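Local structure of choline dehydrogenase and related flavoproteins (Aspergillus oryzae, 3Q9T) at residues V420-E432 with I446-M460. The protein acts as a formate oxidase of the glucose-methanol-choline oxidoreductase family, carrying its flavin as 8-formyl-FAD at the catalytic site. Sequence-based numbering, arbitrary orientation.
Sequences VVDLVRPISDPGE and INLNFFANDLDIIAM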
loop_
_atom_site.group_PDB
_atom_site.type_symbol
_atom_site.label_atom_id
_atom_site.label_comp_id
_atom_site.label_asym_id
_atom_site.label_seq_id
_atom_site.Cartn_x
_atom_site.Cartn_y
_atom_site.Cartn_z
ATOM N N VAL A 420 20.118 -5.990 6.519
ATOM C CA VAL A 420 19.260 -4.832 6.668
ATOM C C VAL A 420 20.042 -3.575 6.258
ATOM O O VAL A 420 20.978 -3.158 6.945
ATOM C CB VAL A 420 18.718 -4.718 8.113
ATOM C CG1 VAL A 420 17.732 -3.589 8.210
ATOM C CG2 VAL A 420 18.053 -6.025 8.534
ATOM N N VAL A 421 19.685 -3.000 5.116
ATOM C CA VAL A 421 20.345 -1.779 4.664
ATOM C C VAL A 421 19.559 -0.568 5.178
ATOM O O VAL A 421 18.502 -0.179 4.651
ATOM C CB VAL A 421 20.570 -1.763 3.131
ATOM C CG1 VAL A 421 21.454 -0.599 2.733
ATOM C CG2 VAL A 421 21.232 -3.049 2.701
ATOM N N ASP A 422 20.073 -0.017 6.269
ATOM C CA ASP A 422 19.404 1.028 7.015
ATOM C C ASP A 422 20.051 2.387 6.702
ATOM O O ASP A 422 21.196 2.626 7.081
ATOM C CB ASP A 422 19.540 0.683 8.497
ATOM C CG ASP A 422 18.933 1.719 9.409
ATOM O OD1 ASP A 422 18.723 2.874 8.969
ATOM O OD2 ASP A 422 18.693 1.379 10.590
ATOM N N LEU A 423 19.327 3.264 6.005
ATOM C CA LEU A 423 19.839 4.618 5.699
ATOM C C LEU A 423 19.692 5.431 6.980
ATOM O O LEU A 423 18.581 5.763 7.432
ATOM C CB LEU A 423 19.036 5.262 4.583
ATOM C CG LEU A 423 19.568 6.358 3.660
ATOM C CD1 LEU A 423 18.429 7.330 3.365
ATOM C CD2 LEU A 423 20.788 7.095 4.202
ATOM N N VAL A 424 20.824 5.740 7.578
ATOM C CA VAL A 424 20.850 6.187 8.952
ATOM C C VAL A 424 20.866 7.729 9.009
ATOM O O VAL A 424 20.455 8.348 9.997
ATOM C CB VAL A 424 22.068 5.485 9.609
ATOM C CG1 VAL A 424 23.035 6.461 10.180
ATOM C CG2 VAL A 424 21.612 4.390 10.577
ATOM N N ARG A 425 21.284 8.341 7.904
ATOM C CA ARG A 425 21.300 9.796 7.753
ATOM C C ARG A 425 20.524 10.234 6.507
ATOM O O ARG A 425 21.119 10.745 5.560
ATOM C CB ARG A 425 22.745 10.281 7.642
ATOM C CG ARG A 425 23.519 10.164 8.959
ATOM C CD ARG A 425 23.518 11.472 9.712
ATOM N NE ARG A 425 22.165 11.959 9.961
ATOM C CZ ARG A 425 21.440 11.678 11.043
ATOM N NH1 ARG A 425 21.906 10.891 12.009
ATOM N NH2 ARG A 425 20.229 12.178 11.155
ATOM N N PRO A 426 19.191 10.034 6.502
ATOM C CA PRO A 426 18.412 10.417 5.322
ATOM C C PRO A 426 18.254 11.931 5.308
ATOM O O PRO A 426 18.492 12.552 6.326
ATOM C CB PRO A 426 17.061 9.743 5.573
ATOM C CG PRO A 426 16.946 9.736 7.068
ATOM C CD PRO A 426 18.332 9.512 7.583
ATOM N N ILE A 427 17.876 12.513 4.183
ATOM C CA ILE A 427 17.624 13.947 4.162
ATOM C C ILE A 427 16.209 14.284 3.716
ATOM O O ILE A 427 15.878 15.459 3.562
ATOM C CB ILE A 427 18.587 14.663 3.226
ATOM C CG1 ILE A 427 18.471 14.055 1.823
ATOM C CG2 ILE A 427 20.004 14.612 3.803
ATOM C CD1 ILE A 427 19.066 14.912 0.716
ATOM N N SER A 428 15.380 13.268 3.485
ATOM C CA SER A 428 13.968 13.521 3.207
ATOM C C SER A 428 13.327 14.296 4.360
ATOM O O SER A 428 13.680 14.087 5.524
ATOM C CB SER A 428 13.211 12.211 2.976
ATOM O OG SER A 428 13.573 11.641 1.737
ATOM N N ASP A 429 12.410 15.208 4.035
ATOM C CA ASP A 429 11.621 15.897 5.050
ATOM C C ASP A 429 10.908 14.873 5.928
ATOM O O ASP A 429 10.671 13.754 5.494
ATOM C CB ASP A 429 10.576 16.809 4.398
ATOM C CG ASP A 429 11.180 18.096 3.841
ATOM O OD1 ASP A 429 12.306 18.455 4.236
ATOM O OD2 ASP A 429 10.527 18.743 3.002
ATOM N N PRO A 430 10.562 15.265 7.158
ATOM C CA PRO A 430 9.823 14.419 8.099
ATOM C C PRO A 430 8.395 14.164 7.644
ATOM O O PRO A 430 7.854 14.924 6.847
ATOM C CB PRO A 430 9.800 15.252 9.382
ATOM C CG PRO A 430 10.040 16.651 8.944
ATOM C CD PRO A 430 10.931 16.563 7.747
ATOM N N GLY A 431 7.799 13.095 8.154
ATOM C CA GLY A 431 6.387 12.852 7.951
ATOM C C GLY A 431 5.604 13.512 9.074
ATOM O O GLY A 431 6.043 14.488 9.681
ATOM N N GLU A 432 4.437 12.964 9.365
ATOM C CA GLU A 432 3.608 13.509 10.429
ATOM C C GLU A 432 2.716 12.448 11.062
ATOM O O GLU A 432 2.399 11.409 10.455
ATOM C CB GLU A 432 2.754 14.674 9.898
ATOM C CG GLU A 432 1.939 14.332 8.635
ATOM C CD GLU A 432 1.008 15.461 8.221
ATOM O OE1 GLU A 432 0.342 15.320 7.168
ATOM O OE2 GLU A 432 0.927 16.485 8.949
ATOM N N ILE A 446 -0.562 7.882 10.375
ATOM C CA ILE A 446 0.891 7.900 10.409
ATOM C C ILE A 446 1.463 7.861 8.999
ATOM O O ILE A 446 1.264 6.897 8.260
ATOM C CB ILE A 446 1.460 6.690 11.230
ATOM C CG1 ILE A 446 0.768 6.581 12.602
ATOM C CG2 ILE A 446 2.981 6.793 11.368
ATOM C CD1 ILE A 446 1.247 5.418 13.475
ATOM N N ASN A 447 2.164 8.928 8.639
ATOM C CA ASN A 447 2.912 8.991 7.394
ATOM C C ASN A 447 4.408 9.202 7.666
ATOM O O ASN A 447 4.787 10.209 8.270
ATOM C CB ASN A 447 2.376 10.114 6.518
ATOM C CG ASN A 447 3.199 10.306 5.272
ATOM O OD1 ASN A 447 3.876 9.390 4.825
ATOM N ND2 ASN A 447 3.176 11.513 4.720
ATOM N N LEU A 448 5.243 8.242 7.253
ATOM C CA LEU A 448 6.689 8.299 7.514
ATOM C C LEU A 448 7.443 9.083 6.449
ATOM O O LEU A 448 8.585 9.476 6.648
ATOM C CB LEU A 448 7.285 6.884 7.598
ATOM C CG LEU A 448 6.871 6.037 8.799
ATOM C CD1 LEU A 448 7.362 4.609 8.667
ATOM C CD2 LEU A 448 7.405 6.686 10.065
ATOM N N ASN A 449 6.813 9.247 5.293
ATOM C CA ASN A 449 7.357 10.077 4.236
ATOM C C ASN A 449 8.770 9.667 3.818
ATOM O O ASN A 449 9.615 10.514 3.534
ATOM C CB ASN A 449 7.308 11.549 4.643
ATOM C CG ASN A 449 7.436 12.489 3.453
ATOM O OD1 ASN A 449 6.919 12.207 2.372
ATOM N ND2 ASN A 449 8.133 13.611 3.647
ATOM N N PHE A 450 9.011 8.363 3.780
ATOM C CA PHE A 450 10.295 7.830 3.356
ATOM C C PHE A 450 10.567 8.222 1.906
ATOM O O PHE A 450 9.675 8.136 1.035
ATOM C CB PHE A 450 10.301 6.297 3.458
ATOM C CG PHE A 450 10.478 5.752 4.849
ATOM C CD1 PHE A 450 11.242 6.430 5.802
ATOM C CD2 PHE A 450 9.931 4.520 5.190
ATOM C CE1 PHE A 450 11.431 5.907 7.063
ATOM C CE2 PHE A 450 10.102 3.992 6.472
ATOM C CZ PHE A 450 10.863 4.678 7.401
ATOM N N PHE A 451 11.798 8.642 1.640
ATOM C CA PHE A 451 12.250 8.879 0.273
ATOM C C PHE A 451 11.527 10.056 -0.431
ATOM O O PHE A 451 11.434 10.102 -1.657
ATOM C CB PHE A 451 12.143 7.583 -0.537
ATOM C CG PHE A 451 13.015 6.472 -0.006
ATOM C CD1 PHE A 451 14.406 6.579 -0.052
ATOM C CD2 PHE A 451 12.456 5.327 0.550
ATOM C CE1 PHE A 451 15.211 5.582 0.436
ATOM C CE2 PHE A 451 13.269 4.307 1.050
ATOM C CZ PHE A 451 14.645 4.431 0.992
ATOM N N ALA A 452 11.003 10.993 0.346
ATOM C CA ALA A 452 10.427 12.201 -0.247
ATOM C C ALA A 452 11.466 12.866 -1.154
ATOM O O ALA A 452 11.135 13.386 -2.211
ATOM C CB ALA A 452 9.954 13.164 0.831
ATOM N N ASN A 453 12.731 12.832 -0.737
ATOM C CA ASN A 453 13.824 13.387 -1.538
ATOM C C ASN A 453 14.499 12.282 -2.366
ATOM O O ASN A 453 14.875 11.241 -1.825
ATOM C CB ASN A 453 14.841 14.087 -0.619
ATOM C CG ASN A 453 15.896 14.879 -1.387
ATOM O OD1 ASN A 453 16.391 14.436 -2.426
ATOM N ND2 ASN A 453 16.254 16.053 -0.865
ATOM N N ASP A 454 14.650 12.498 -3.671
ATOM C CA ASP A 454 15.312 11.522 -4.557
ATOM C C ASP A 454 16.736 11.129 -4.144
ATOM O O ASP A 454 17.157 9.981 -4.346
ATOM C CB ASP A 454 15.336 12.044 -5.989
ATOM C CG ASP A 454 13.995 11.899 -6.698
ATOM O OD1 ASP A 454 12.999 11.471 -6.067
ATOM O OD2 ASP A 454 13.944 12.228 -7.901
ATOM N N LEU A 455 17.494 12.072 -3.588
ATOM C CA LEU A 455 18.853 11.757 -3.117
ATOM C C LEU A 455 18.866 10.554 -2.177
ATOM O O LEU A 455 19.789 9.756 -2.221
ATOM C CB LEU A 455 19.489 12.944 -2.398
ATOM C CG LEU A 455 20.585 13.805 -3.018
ATOM C CD1 LEU A 455 21.773 13.922 -2.035
ATOM C CD2 LEU A 455 21.040 13.331 -4.405
ATOM N N ASP A 456 17.839 10.431 -1.333
ATOM C CA ASP A 456 17.717 9.295 -0.408
ATOM C C ASP A 456 17.607 7.987 -1.169
ATOM O O ASP A 456 18.123 6.961 -0.733
ATOM C CB ASP A 456 16.497 9.444 0.519
ATOM C CG ASP A 456 16.796 10.249 1.784
ATOM O OD1 ASP A 456 17.952 10.689 1.965
ATOM O OD2 ASP A 456 15.865 10.438 2.610
ATOM N N ILE A 457 16.892 8.007 -2.293
ATOM C CA ILE A 457 16.762 6.810 -3.118
ATOM C C ILE A 457 18.139 6.444 -3.678
ATOM O O ILE A 457 18.542 5.285 -3.682
ATOM C CB ILE A 457 15.761 7.022 -4.297
ATOM C CG1 ILE A 457 14.347 7.315 -3.765
ATOM C CG2 ILE A 457 15.758 5.819 -5.232
ATOM C CD1 ILE A 457 13.299 7.546 -4.867
ATOM N N ILE A 458 18.868 7.454 -4.127
ATOM C CA ILE A 458 20.196 7.234 -4.706
ATOM C C ILE A 458 21.155 6.654 -3.668
ATOM O O ILE A 458 21.909 5.737 -3.967
ATOM C CB ILE A 458 20.763 8.536 -5.318
ATOM C CG1 ILE A 458 19.986 8.864 -6.585
ATOM C CG2 ILE A 458 22.256 8.417 -5.590
ATOM C CD1 ILE A 458 19.944 10.320 -6.918
ATOM N N ALA A 459 21.106 7.170 -2.445
ATOM C CA ALA A 459 21.948 6.640 -1.381
ATOM C C ALA A 459 21.551 5.203 -1.033
ATOM O O ALA A 459 22.415 4.328 -0.886
ATOM C CB ALA A 459 21.877 7.536 -0.135
ATOM N N MET A 460 20.248 4.953 -0.912
ATOM C CA MET A 460 19.785 3.614 -0.557
ATOM C C MET A 460 20.197 2.613 -1.615
ATOM O O MET A 460 20.686 1.532 -1.294
ATOM C CB MET A 460 18.270 3.554 -0.330
ATOM C CG MET A 460 17.791 2.140 -0.001
ATOM S SD MET A 460 18.512 1.550 1.546
ATOM C CE MET A 460 17.323 2.230 2.748
HETATM O O HOH W 1 14.783 16.992 1.573
HETATM O O HOH W 2 11.364 11.121 5.837
#
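The carboxylate of Asp456 receives Ser428 on one face, where both the backbone N and OG of that serine approach OD2 from well above the plane, at 3.0 and 2.7 Å. At its edge, Ile427 N meets OD1 on the syn lone pair, 2.9 Å away and nearly straight (164°). Three donors thus grip this buried group and fix its rotation, which probably stabilises the charged form. The side chain of Leu423 crosses it at about a right angle, its CD1 3.7 Å from OD1. Farther along the helix, Met460 bends at chi2 and chi3, bringing CE against Leu423 CB and into the plane of the Phe451 ring, at its edge.

Ser428 OG also accepts from Asn453 N (2.9 Å); with chi1 at -72°, OG lies beside its own backbone N, which lets the two reach the same face of Asp456. The amide of Asn449 is held less squarely: ND2 gives its bond to Asp429 O (3.1 Å) from above the carbonyl plane. Water 1 links Ile427 O to Asn453 ND2.

The example illustrates how a helix start can organise a loop. Asn453, the N-cap, bonds Leu455 N through OD1, while Asp456, three residues on, holds the loop at Ile427 and Ser428; beyond lies the antiparallel hairpin of strands 431-434 and 445-447, in which Glu432 and Asn447 form an antiparallel hydrogen-bonded pair.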